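Local coordinates for protein tripeptidase (Staphylococcus aureus subsp. aureus, PDB 3RZA) that probably removes amino-terminal residues from tripeptides as a zinc-dependent exopeptidase of the M20 family, at residues L237-V240 with T244-N247; A268-H273 with K279-H284; F311-N316 with I347-G352; M202-K207 with H284-F289. All blocks are in the same frame, centred on the assembly; numbering follows the deposited sequence.

Interaction 1 of 4, residues L237-V240 with T244-N247; sequences LGQV and TTAN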
loop_
_atom_site.group_PDB
_atom_site.type_symbol
_atom_site.label_atom_id
_atom_site.label_comp_id
_atom_site.label_asym_id
_atom_site.label_seq_id
_atom_site.Cartn_x
_atom_site.Cartn_y
_atom_site.Cartn_z
ATOM N N LEU A 237 -21.529 -2.285 -4.327
ATOM C CA LEU A 237 -20.311 -2.885 -4.874
ATOM C C LEU A 237 -20.575 -4.355 -5.118
ATOM O O LEU A 237 -21.575 -4.887 -4.650
ATOM C CB LEU A 237 -19.159 -2.738 -3.873
ATOM C CG LEU A 237 -18.534 -1.370 -3.680
ATOM C CD1 LEU A 237 -17.556 -1.387 -2.509
ATOM C CD2 LEU A 237 -17.834 -0.906 -4.928
ATOM N N GLY A 238 -19.664 -5.012 -5.836
ATOM C CA GLY A 238 -19.803 -6.423 -6.180
ATOM C C GLY A 238 -20.823 -6.541 -7.294
ATOM O O GLY A 238 -20.771 -5.776 -8.253
ATOM N N GLN A 239 -21.761 -7.477 -7.163
ATOM C CA GLN A 239 -22.819 -7.650 -8.173
ATOM C C GLN A 239 -23.894 -6.634 -7.857
ATOM O O GLN A 239 -24.816 -6.917 -7.100
ATOM C CB GLN A 239 -23.354 -9.086 -8.177
ATOM C CG GLN A 239 -24.224 -9.451 -9.417
ATOM C CD GLN A 239 -23.411 -9.557 -10.721
ATOM O OE1 GLN A 239 -22.331 -10.168 -10.754
ATOM N NE2 GLN A 239 -23.929 -8.962 -11.791
ATOM N N VAL A 240 -23.735 -5.430 -8.404
ATOM C CA VAL A 240 -24.647 -4.313 -8.122
ATOM C C VAL A 240 -26.092 -4.633 -8.570
ATOM O O VAL A 240 -27.043 -4.410 -7.829
ATOM C CB VAL A 240 -24.138 -2.989 -8.777
ATOM C CG1 VAL A 240 -25.185 -1.862 -8.640
ATOM C CG2 VAL A 240 -22.784 -2.578 -8.167
ATOM N N THR A 244 -24.634 -5.367 -13.886
ATOM C CA THR A 244 -23.728 -4.308 -13.433
ATOM C C THR A 244 -22.839 -4.778 -12.259
ATOM O O THR A 244 -23.329 -5.360 -11.290
ATOM C CB THR A 244 -24.495 -2.994 -13.027
ATOM O OG1 THR A 244 -25.376 -2.579 -14.081
ATOM C CG2 THR A 244 -23.497 -1.845 -12.723
ATOM N N THR A 245 -21.541 -4.512 -12.363
ATOM C CA THR A 245 -20.573 -4.874 -11.324
ATOM C C THR A 245 -19.720 -3.666 -10.913
ATOM O O THR A 245 -19.605 -2.705 -11.659
ATOM C CB THR A 245 -19.654 -6.101 -11.762
ATOM O OG1 THR A 245 -18.806 -5.743 -12.860
ATOM C CG2 THR A 245 -20.479 -7.295 -12.160
ATOM N N ALA A 246 -19.129 -3.741 -9.716
ATOM C CA ALA A 246 -18.174 -2.752 -9.248
ATOM C C ALA A 246 -17.174 -3.381 -8.244
ATOM O O ALA A 246 -17.541 -4.244 -7.461
ATOM C CB ALA A 246 -18.916 -1.572 -8.626
ATOM N N ASN A 247 -15.906 -2.962 -8.333
ATOM C CA ASN A 247 -14.806 -3.536 -7.566
ATOM C C ASN A 247 -13.831 -2.447 -7.078
ATOM O O ASN A 247 -13.396 -1.607 -7.871
ATOM C CB ASN A 247 -14.037 -4.529 -8.437
ATOM C CG ASN A 247 -13.053 -5.379 -7.634
ATOM O OD1 ASN A 247 -13.444 -6.033 -6.684
ATOM N ND2 ASN A 247 -11.774 -5.393 -8.047
#
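Gly238 and Ala246 grip each other by two backbone hydrogen bonds, Gly238 N to Ala246 O at 2.8 Å and Ala246 N to Gly238 O at 3.0 Å, the signature of an antiparallel hydrogen-bonded pair. The same carbonyl oxygen of Gly238 also receives a CA-H contact from Thr245, CA to O 3.2 Å. Beyond this pair the chain turns a corner: Gln239 is the centre of an inverse gamma turn, and Val240 N then comes to 2.9 Å from Thr244 O. In fold terms, the loop after helix 224-234 is laid along strand 244-253, whose other side bonds to strand 263-272 in the sheet next to the subunit interface. Gln239 OE1 lies 3.7 Å from Thr245 CG2, while Gln239 NE2 bonds to Asp241 O. Thr244 OG1 bonds to Ser272 and Asp241. On the face of Ala246 the packing is apolar, and the CB methyl is touched by two branches, Leu237 CD2 at 3.9 Å and Val240 CG2 at 4.0 Å. The valine methyl gets there because CG2 stands anti to its carbonyl carbon, CG1 taking the place anti to N (chi1 173°). Gln281 of helix 275-295 touches both Val240 and Ala246, and Asn247 ND2 bonds to Thr257 O and Ile259 O of the second subunit.

Interaction 2 of 4, residues A268-H273 with K279-H284; sequences AEARSH and KTQVKH. With IPA (isopropyl alcohol), chain H.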
loop_
_atom_site.group_PDB
_atom_site.type_symbol
_atom_site.label_atom_id
_atom_site.label_comp_id
_atom_site.label_asym_id
_atom_site.label_seq_id
_atom_site.Cartn_x
_atom_site.Cartn_y
_atom_site.Cartn_z
ATOM N N ALA A 268 -10.441 1.677 -8.443
ATOM C CA ALA A 268 -11.655 0.891 -8.587
ATOM C C ALA A 268 -12.057 0.784 -10.054
ATOM O O ALA A 268 -11.473 1.445 -10.928
ATOM C CB ALA A 268 -12.792 1.518 -7.764
ATOM N N GLU A 269 -13.026 -0.086 -10.326
ATOM C CA GLU A 269 -13.703 -0.124 -11.638
ATOM C C GLU A 269 -15.179 -0.374 -11.507
ATOM O O GLU A 269 -15.655 -0.766 -10.433
ATOM C CB GLU A 269 -13.106 -1.202 -12.540
ATOM C CG GLU A 269 -13.155 -2.605 -11.944
ATOM C CD GLU A 269 -13.362 -3.662 -12.979
ATOM O OE1 GLU A 269 -12.425 -3.897 -13.777
ATOM O OE2 GLU A 269 -14.464 -4.265 -13.000
ATOM N N ALA A 270 -15.891 -0.165 -12.616
ATOM C CA ALA A 270 -17.286 -0.533 -12.727
ATOM C C ALA A 270 -17.565 -1.016 -14.139
ATOM O O ALA A 270 -16.886 -0.583 -15.088
ATOM C CB ALA A 270 -18.161 0.657 -12.381
ATOM N N ARG A 271 -18.519 -1.948 -14.269
ATOM C CA ARG A 271 -18.953 -2.480 -15.582
ATOM C C ARG A 271 -20.452 -2.543 -15.645
ATOM O O ARG A 271 -21.079 -2.854 -14.639
ATOM C CB ARG A 271 -18.387 -3.892 -15.847
ATOM C CG ARG A 271 -16.913 -4.029 -15.588
ATOM C CD ARG A 271 -16.367 -5.386 -15.966
ATOM N NE ARG A 271 -14.954 -5.420 -15.597
ATOM C CZ ARG A 271 -13.953 -6.005 -16.274
ATOM N NH1 ARG A 271 -14.154 -6.720 -17.381
ATOM N NH2 ARG A 271 -12.710 -5.911 -15.787
ATOM N N SER A 272 -21.028 -2.259 -16.817
ATOM C CA SER A 272 -22.438 -2.573 -17.074
ATOM C C SER A 272 -22.742 -2.814 -18.528
ATOM O O SER A 272 -22.102 -2.220 -19.402
ATOM C CB SER A 272 -23.358 -1.454 -16.584
ATOM O OG SER A 272 -24.703 -1.872 -16.637
ATOM N N HIS A 273 -23.766 -3.633 -18.773
ATOM C CA HIS A 273 -24.283 -3.828 -20.141
ATOM C C HIS A 273 -25.312 -2.782 -20.538
ATOM O O HIS A 273 -25.798 -2.785 -21.683
ATOM C CB HIS A 273 -24.814 -5.236 -20.319
ATOM C CG HIS A 273 -23.732 -6.259 -20.339
ATOM N ND1 HIS A 273 -23.014 -6.546 -21.479
ATOM C CD2 HIS A 273 -23.188 -7.006 -19.349
ATOM C CE1 HIS A 273 -22.079 -7.431 -21.189
ATOM N NE2 HIS A 273 -22.185 -7.754 -19.914
ATOM N N LYS A 279 -23.119 4.706 -15.856
ATOM C CA LYS A 279 -23.068 6.133 -15.426
ATOM C C LYS A 279 -23.653 6.361 -14.023
ATOM O O LYS A 279 -23.047 7.082 -13.212
ATOM C CB LYS A 279 -23.798 7.064 -16.414
ATOM C CG LYS A 279 -23.119 7.292 -17.791
ATOM C CD LYS A 279 -24.023 8.202 -18.691
ATOM C CE LYS A 279 -23.604 8.184 -20.170
ATOM N N THR A 280 -24.836 5.772 -13.765
ATOM C CA THR A 280 -25.485 5.834 -12.438
ATOM C C THR A 280 -24.603 5.282 -11.346
ATOM O O THR A 280 -24.456 5.912 -10.334
ATOM C CB THR A 280 -26.810 5.067 -12.399
ATOM O OG1 THR A 280 -27.665 5.569 -13.414
ATOM C CG2 THR A 280 -27.504 5.218 -11.055
ATOM N N GLN A 281 -23.989 4.126 -11.602
ATOM C CA GLN A 281 -23.067 3.479 -10.661
ATOM C C GLN A 281 -21.839 4.342 -10.375
ATOM O O GLN A 281 -21.442 4.511 -9.197
ATOM C CB GLN A 281 -22.621 2.092 -11.220
ATOM C CG GLN A 281 -21.609 1.284 -10.348
ATOM C CD GLN A 281 -22.089 1.068 -8.922
ATOM O OE1 GLN A 281 -23.295 0.959 -8.687
ATOM N NE2 GLN A 281 -21.145 1.036 -7.954
ATOM N N VAL A 282 -21.222 4.863 -11.438
ATOM C CA VAL A 282 -20.018 5.701 -11.289
ATOM C C VAL A 282 -20.340 7.054 -10.614
ATOM O O VAL A 282 -19.559 7.545 -9.787
ATOM C CB VAL A 282 -19.293 5.887 -12.648
ATOM C CG1 VAL A 282 -18.208 6.957 -12.551
ATOM C CG2 VAL A 282 -18.700 4.544 -13.090
ATOM N N LYS A 283 -21.508 7.619 -10.915
ATOM C CA LYS A 283 -21.975 8.809 -10.196
ATOM C C LYS A 283 -22.196 8.478 -8.723
ATOM O O LYS A 283 -21.786 9.250 -7.842
ATOM C CB LYS A 283 -23.270 9.370 -10.805
ATOM C CG LYS A 283 -23.683 10.766 -10.252
ATOM C CD LYS A 283 -25.169 11.074 -10.535
ATOM C CE LYS A 283 -25.607 12.497 -10.107
ATOM N NZ LYS A 283 -24.743 13.146 -9.110
ATOM N N HIS A 284 -22.866 7.353 -8.465
ATOM C CA HIS A 284 -23.088 6.866 -7.090
ATOM C C HIS A 284 -21.790 6.739 -6.269
ATOM O O HIS A 284 -21.736 7.229 -5.134
ATOM C CB HIS A 284 -23.850 5.530 -7.113
ATOM C CG HIS A 284 -23.857 4.817 -5.807
ATOM N ND1 HIS A 284 -24.540 5.291 -4.715
ATOM C CD2 HIS A 284 -23.280 3.653 -5.417
ATOM C CE1 HIS A 284 -24.384 4.457 -3.700
ATOM N NE2 HIS A 284 -23.625 3.455 -4.098
HETATM C C1 IPA H . -22.069 -7.470 -15.534
HETATM C C2 IPA H . -20.804 -7.394 -16.387
HETATM C C3 IPA H . -19.583 -7.369 -15.485
HETATM O O2 IPA H . -20.717 -8.544 -17.197
#
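In a strand-turn-helix unit, strand 263-272 runs into helix 275-295 and the helix folds back over the sheet; the two segments touch here through one alanine methyl. Ala270 CB points at the helix and meets two side chains, Val282 CG2 at 4.0 Å and Gln281 CG at 4.1 Å. Both partners are aliphatic carbons, and no hydrogen bond crosses between the segments. The glutamine brings its CG methylene to the methyl by standing it anti to the backbone N (chi1 179°); the bend at chi2 then turns the amide away from the methyl, toward Lys236 O, to which NE2 bonds. From the valine it is the CG2 branch that reaches the alanine.

The other face of the strand is polar. Arg271 turns its guanidinium side-on to the carboxylate of Glu269, two residues earlier on the same face, in a salt bridge with two nitrogens engaged: NH2 to OE1 and NE to OE2, each 2.9 Å. The NE bond is nearly straight, 170° at the hydrogen, and both oxygens lie close to the guanidinium plane, which should restrain rotation of the group. Arg271 NH1 bonds to Gly340 O and to a citric acid molecule. An isopropyl alcohol, probably from the crystallisation liquor, sits alongside, its O2 3.2 Å from His273 NE2 in a hydrogen bond at the ring edge and its C3 3.7 Å from Arg271 CB.

Strand 263-272 is bonded to strands 194-209 and 244-253, while Val282 also touches Val304 of strand 299-312; the helix lies along the strands on the face that carries Ala270.

Interaction 3 of 4, residues F311-N316 with I347-G352; sequences FKINDN and IINTFG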
loop_
_atom_site.group_PDB
_atom_site.type_symbol
_atom_site.label_atom_id
_atom_site.label_comp_id
_atom_site.label_asym_id
_atom_site.label_seq_id
_atom_site.Cartn_x
_atom_site.Cartn_y
_atom_site.Cartn_z
ATOM N N PHE A 311 -21.464 -2.821 -26.146
ATOM C CA PHE A 311 -22.300 -3.022 -27.320
ATOM C C PHE A 311 -23.219 -4.233 -27.107
ATOM O O PHE A 311 -23.062 -5.013 -26.152
ATOM C CB PHE A 311 -21.440 -3.197 -28.585
ATOM C CG PHE A 311 -20.666 -4.493 -28.628
ATOM C CD1 PHE A 311 -19.430 -4.604 -28.005
ATOM C CD2 PHE A 311 -21.178 -5.615 -29.291
ATOM C CE1 PHE A 311 -18.722 -5.804 -28.032
ATOM C CE2 PHE A 311 -20.482 -6.823 -29.307
ATOM C CZ PHE A 311 -19.251 -6.912 -28.685
ATOM N N LYS A 312 -24.208 -4.338 -27.974
ATOM C CA LYS A 312 -25.093 -5.490 -28.034
ATOM C C LYS A 312 -25.559 -5.544 -29.470
ATOM O O LYS A 312 -26.179 -4.590 -29.944
ATOM C CB LYS A 312 -26.281 -5.311 -27.074
ATOM C CG LYS A 312 -27.379 -6.451 -27.088
ATOM C CD LYS A 312 -26.842 -7.810 -26.638
ATOM C CE LYS A 312 -27.904 -8.916 -26.759
ATOM N NZ LYS A 312 -28.143 -9.419 -28.203
ATOM N N ILE A 313 -25.200 -6.607 -30.182
ATOM C CA ILE A 313 -25.668 -6.813 -31.546
ATOM C C ILE A 313 -26.981 -7.616 -31.483
ATOM O O ILE A 313 -27.084 -8.625 -30.767
ATOM C CB ILE A 313 -24.626 -7.534 -32.415
ATOM C CG1 ILE A 313 -23.249 -6.832 -32.344
ATOM C CG2 ILE A 313 -25.115 -7.607 -33.844
ATOM C CD1 ILE A 313 -23.261 -5.363 -32.671
ATOM N N ASN A 314 -27.990 -7.124 -32.188
ATOM C CA ASN A 314 -29.280 -7.788 -32.295
ATOM C C ASN A 314 -29.082 -9.231 -32.808
ATOM O O ASN A 314 -28.342 -9.460 -33.764
ATOM C CB ASN A 314 -30.180 -6.958 -33.228
ATOM C CG ASN A 314 -31.578 -7.504 -33.356
ATOM O OD1 ASN A 314 -31.792 -8.658 -33.760
ATOM N ND2 ASN A 314 -32.550 -6.652 -33.096
ATOM N N ASP A 315 -29.760 -10.187 -32.177
ATOM C CA ASP A 315 -29.551 -11.619 -32.475
ATOM C C ASP A 315 -30.011 -12.074 -33.873
ATOM O O ASP A 315 -29.621 -13.157 -34.300
ATOM C CB ASP A 315 -30.227 -12.501 -31.415
ATOM C CG ASP A 315 -29.589 -12.353 -30.038
ATOM O OD1 ASP A 315 -28.690 -13.176 -29.699
ATOM O OD2 ASP A 315 -29.974 -11.395 -29.314
ATOM N N ASN A 316 -30.825 -11.254 -34.565
ATOM C CA ASN A 316 -31.251 -11.523 -35.948
ATOM C C ASN A 316 -30.326 -10.947 -37.032
ATOM O O ASN A 316 -30.590 -11.152 -38.221
ATOM C CB ASN A 316 -32.676 -10.997 -36.167
ATOM C CG ASN A 316 -33.636 -11.481 -35.111
ATOM O OD1 ASN A 316 -34.218 -10.682 -34.383
ATOM N ND2 ASN A 316 -33.756 -12.802 -34.973
ATOM N N ILE A 347 -14.041 -1.787 -29.668
ATOM C CA ILE A 347 -13.640 -0.567 -30.346
ATOM C C ILE A 347 -14.143 -0.534 -31.780
ATOM O O ILE A 347 -14.635 0.511 -32.235
ATOM C CB ILE A 347 -12.114 -0.369 -30.324
ATOM C CG1 ILE A 347 -11.580 -0.341 -28.883
ATOM C CG2 ILE A 347 -11.729 0.931 -31.047
ATOM C CD1 ILE A 347 -12.315 0.661 -27.912
ATOM N N ILE A 348 -14.047 -1.659 -32.480
ATOM C CA ILE A 348 -14.364 -1.706 -33.913
ATOM C C ILE A 348 -15.855 -1.453 -34.148
ATOM O O ILE A 348 -16.210 -0.748 -35.089
ATOM C CB ILE A 348 -13.947 -3.071 -34.576
ATOM C CG1 ILE A 348 -12.420 -3.303 -34.463
ATOM C CG2 ILE A 348 -14.456 -3.159 -36.062
ATOM C CD1 ILE A 348 -11.637 -2.962 -35.663
ATOM N N ASN A 349 -16.710 -2.000 -33.271
ATOM C CA ASN A 349 -18.145 -1.640 -33.246
ATOM C C ASN A 349 -18.423 -0.130 -33.245
ATOM O O ASN A 349 -19.357 0.299 -33.909
ATOM C CB ASN A 349 -18.904 -2.316 -32.064
ATOM C CG ASN A 349 -19.406 -3.735 -32.404
ATOM O OD1 ASN A 349 -20.197 -3.913 -33.321
ATOM N ND2 ASN A 349 -18.940 -4.742 -31.651
ATOM N N THR A 350 -17.593 0.671 -32.555
ATOM C CA THR A 350 -17.747 2.161 -32.566
ATOM C C THR A 350 -17.474 2.833 -33.931
ATOM O O THR A 350 -17.885 3.969 -34.144
ATOM C CB THR A 350 -16.883 2.898 -31.483
ATOM O OG1 THR A 350 -15.520 3.017 -31.925
ATOM C CG2 THR A 350 -16.954 2.188 -30.117
ATOM N N PHE A 351 -16.801 2.127 -34.840
ATOM C CA PHE A 351 -16.675 2.547 -36.249
ATOM C C PHE A 351 -17.929 2.241 -37.101
ATOM O O PHE A 351 -17.937 2.552 -38.281
ATOM C CB PHE A 351 -15.446 1.883 -36.942
ATOM C CG PHE A 351 -14.140 1.969 -36.167
ATOM C CD1 PHE A 351 -13.853 3.031 -35.288
ATOM C CD2 PHE A 351 -13.156 0.995 -36.373
ATOM C CE1 PHE A 351 -12.616 3.079 -34.598
ATOM C CE2 PHE A 351 -11.920 1.038 -35.688
ATOM C CZ PHE A 351 -11.655 2.075 -34.800
ATOM N N GLY A 352 -18.956 1.605 -36.533
ATOM C CA GLY A 352 -20.173 1.244 -37.278
ATOM C C GLY A 352 -20.111 -0.061 -38.062
ATOM O O GLY A 352 -20.964 -0.295 -38.897
#
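The end of strand 299-312 and segment 347-352, at the end of helix 344-348, approach no closer than 7.4 Å between CA atoms, at Phe311 and Asn349, and no hydrogen bond joins the two backbones. Each segment bends on its own. After Phe311 and Lys312 the chain leaves the strand and forms an Asx turn, with Asn314 OD1 accepting from Asn316 N at 2.9 Å. In the other segment Thr350 OG1 bonds back to Ile347 O at 2.7 Å.

Across the gap the amide of Asn349 does the touching. Its ND2 stands 3.3 Å above the plane of the Phe311 ring, over its centre, and the ring and amide planes are 32° apart, so that the group leans over the face instead of lying flat on it. The ring is brought beneath the amide by a first torsion of 69°, with CG between the backbone N and the carbonyl carbon. ND2 also bonds to Ser355 O and weakly to Gly345 O, bonds that would help to fix the amide's rotation.

In this M20-family peptidase the contact joins the end of one sheet strand to the region leading to strand 355-359, with the Phe311 side chain about 13 Å from the zinc ion. Ile313 and Asn349 reach toward each other from opposite directions, Ile313 CD1 coming to 3.5 Å from Asn349 OD1. Lys312 turns away and is held by its own segment: NZ bonds to Ile313 O from above the carbonyl plane, and forms a salt bridge with Asp315 OD2 at 2.9 Å.

Interaction 4 of 4, residues M202-K207 with H284-F289; sequences MLISAK and HMTDVF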
loop_
_atom_site.group_PDB
_atom_site.type_symbol
_atom_site.label_atom_id
_atom_site.label_comp_id
_atom_site.label_asym_id
_atom_site.label_seq_id
_atom_site.Cartn_x
_atom_site.Cartn_y
_atom_site.Cartn_z
HETATM N N MSE A 202 -15.574 1.322 -16.886
HETATM C CA MSE A 202 -14.940 2.559 -16.461
HETATM C C MSE A 202 -13.992 2.313 -15.285
HETATM O O MSE A 202 -14.263 1.470 -14.438
HETATM C CB MSE A 202 -16.012 3.572 -16.071
HETATM C CG MSE A 202 -16.905 3.932 -17.233
HETATM SE SE MSE A 202 -17.862 5.536 -16.957
HETATM C CE MSE A 202 -18.978 5.553 -18.573
ATOM N N LEU A 203 -12.878 3.047 -15.263
ATOM C CA LEU A 203 -11.959 3.111 -14.111
ATOM C C LEU A 203 -12.403 4.292 -13.262
ATOM O O LEU A 203 -12.795 5.318 -13.820
ATOM C CB LEU A 203 -10.499 3.315 -14.554
ATOM C CG LEU A 203 -9.852 2.291 -15.513
ATOM C CD1 LEU A 203 -8.424 2.711 -15.900
ATOM C CD2 LEU A 203 -9.847 0.896 -14.917
ATOM N N ILE A 204 -12.447 4.102 -11.940
ATOM C CA ILE A 204 -12.684 5.202 -10.996
ATOM C C ILE A 204 -11.571 5.147 -9.958
ATOM O O ILE A 204 -11.303 4.095 -9.372
ATOM C CB ILE A 204 -14.111 5.169 -10.349
ATOM C CG1 ILE A 204 -14.251 6.247 -9.258
ATOM C CG2 ILE A 204 -14.426 3.811 -9.789
ATOM C CD1 ILE A 204 -15.700 6.621 -8.926
ATOM N N SER A 205 -10.878 6.264 -9.792
ATOM C CA SER A 205 -9.870 6.387 -8.755
ATOM C C SER A 205 -10.216 7.543 -7.813
ATOM O O SER A 205 -10.769 8.546 -8.239
ATOM C CB SER A 205 -8.510 6.589 -9.381
ATOM O OG SER A 205 -8.173 5.482 -10.193
ATOM N N ALA A 206 -9.893 7.369 -6.530
ATOM C CA ALA A 206 -10.186 8.350 -5.507
ATOM C C ALA A 206 -8.937 8.582 -4.617
ATOM O O ALA A 206 -8.334 7.614 -4.123
ATOM C CB ALA A 206 -11.374 7.899 -4.675
ATOM N N LYS A 207 -8.501 9.838 -4.510
ATOM C CA LYS A 207 -7.529 10.264 -3.493
ATOM C C LYS A 207 -8.301 10.902 -2.354
ATOM O O LYS A 207 -8.945 11.957 -2.551
ATOM C CB LYS A 207 -6.538 11.243 -4.083
ATOM C CG LYS A 207 -5.547 11.857 -3.071
ATOM C CD LYS A 207 -4.460 12.544 -3.805
ATOM C CE LYS A 207 -3.737 13.550 -2.957
ATOM N NZ LYS A 207 -2.802 14.326 -3.819
ATOM N N HIS A 284 -22.866 7.353 -8.465
ATOM C CA HIS A 284 -23.088 6.866 -7.090
ATOM C C HIS A 284 -21.790 6.739 -6.269
ATOM O O HIS A 284 -21.736 7.229 -5.134
ATOM C CB HIS A 284 -23.850 5.530 -7.113
ATOM C CG HIS A 284 -23.857 4.817 -5.807
ATOM N ND1 HIS A 284 -24.540 5.291 -4.715
ATOM C CD2 HIS A 284 -23.280 3.653 -5.417
ATOM C CE1 HIS A 284 -24.384 4.457 -3.700
ATOM N NE2 HIS A 284 -23.625 3.455 -4.098
HETATM N N MSE A 285 -20.761 6.125 -6.869
HETATM C CA MSE A 285 -19.449 5.917 -6.211
HETATM C C MSE A 285 -18.744 7.269 -5.964
HETATM O O MSE A 285 -18.301 7.553 -4.861
HETATM C CB MSE A 285 -18.553 5.018 -7.066
HETATM C CG MSE A 285 -19.046 3.584 -7.207
HETATM SE SE MSE A 285 -18.165 2.600 -8.649
HETATM C CE MSE A 285 -16.615 2.095 -7.649
ATOM N N THR A 286 -18.690 8.098 -6.996
ATOM C CA THR A 286 -18.208 9.490 -6.894
ATOM C C THR A 286 -18.902 10.269 -5.772
ATOM O O THR A 286 -18.231 10.785 -4.852
ATOM C CB THR A 286 -18.432 10.219 -8.232
ATOM O OG1 THR A 286 -17.769 9.491 -9.267
ATOM C CG2 THR A 286 -17.941 11.695 -8.182
ATOM N N ASP A 287 -20.225 10.302 -5.805
ATOM C CA ASP A 287 -21.001 11.028 -4.773
ATOM C C ASP A 287 -20.769 10.516 -3.357
ATOM O O ASP A 287 -20.637 11.328 -2.436
ATOM C CB ASP A 287 -22.511 11.011 -5.074
ATOM C CG ASP A 287 -22.895 11.865 -6.297
ATOM O OD1 ASP A 287 -22.103 12.726 -6.730
ATOM O OD2 ASP A 287 -24.006 11.676 -6.823
ATOM N N VAL A 288 -20.671 9.192 -3.193
ATOM C CA VAL A 288 -20.439 8.608 -1.868
ATOM C C VAL A 288 -19.038 8.947 -1.320
ATOM O O VAL A 288 -18.914 9.333 -0.156
ATOM C CB VAL A 288 -20.728 7.076 -1.840
ATOM C CG1 VAL A 288 -20.224 6.464 -0.572
ATOM C CG2 VAL A 288 -22.254 6.840 -1.961
ATOM N N PHE A 289 -18.008 8.865 -2.163
ATOM C CA PHE A 289 -16.659 9.322 -1.773
ATOM C C PHE A 289 -16.619 10.798 -1.354
ATOM O O PHE A 289 -16.127 11.120 -0.276
ATOM C CB PHE A 289 -15.638 9.109 -2.922
ATOM C CG PHE A 289 -15.150 7.690 -3.069
ATOM C CD1 PHE A 289 -14.640 6.988 -1.977
ATOM C CD2 PHE A 289 -15.172 7.064 -4.314
ATOM C CE1 PHE A 289 -14.171 5.689 -2.107
ATOM C CE2 PHE A 289 -14.686 5.763 -4.461
ATOM C CZ PHE A 289 -14.189 5.067 -3.337
#
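Ala206 and Phe289 form the tight side of this strand-on-helix contact: Ala206 CB sits over the centre of the Phe289 ring, 3.9 Å from the centroid and 11° off the ring normal, a CH-pi contact on one face. Two residues back along the strand, and one helical turn earlier, Ile204 meets selenomethionine Met285 and Thr286. Ile204 is modelled in two conformers; in one of them CG2 approaches Met285 CE and CD1 approaches Thr286 OG1, so how close these pairs come is less certain. The selenomethionine chain bends at its last torsion (chi3 83°), which swings CE round toward the isoleucine.

Strand 202-207 and helix 284-289 run nearly parallel, 4° apart in direction, with axes 9.9 Å from each other. The strand's other face, with Leu203 and Ser205 partly exposed, does not meet the helix; Leu203 packs on Thr257 of the second subunit. On the helix's outer side, partly exposed Asp287 forms a salt bridge with Lys283.

Between these two segments the contact is mainly apolar packing, with the Thr286 hydroxyl satisfied by Val282 O within its own helix. Without directional bonds across it, shape and dispersion, the CH-pi contact included, carry the fit.

Interactions 1, 2 and 4 build one continuous patch, the face of a sheet with helix 275-295 laid on it. Interactions 1 and 2 lie 8 Å apart between centres and are joined by a probable hydrogen bond, Thr245 N to Arg271 O at 2.9 Å. Interactions 2 and 4 share His284 and are 9 Å apart between centres, with Ala268 N 2.7 Å from Ile204 O joining their strands. Interaction 1 is nested in the chain loop that interaction 4 closes, and Ala246 CB meets Met285 SE at 4.2 Å. Interaction 3 stands apart, its centre 21 Å from that of interaction 2, yet it reaches the same sheet; its Phe311 side chain lies about 13 Å from the zinc ion held by His98, Asp129 and Asp186.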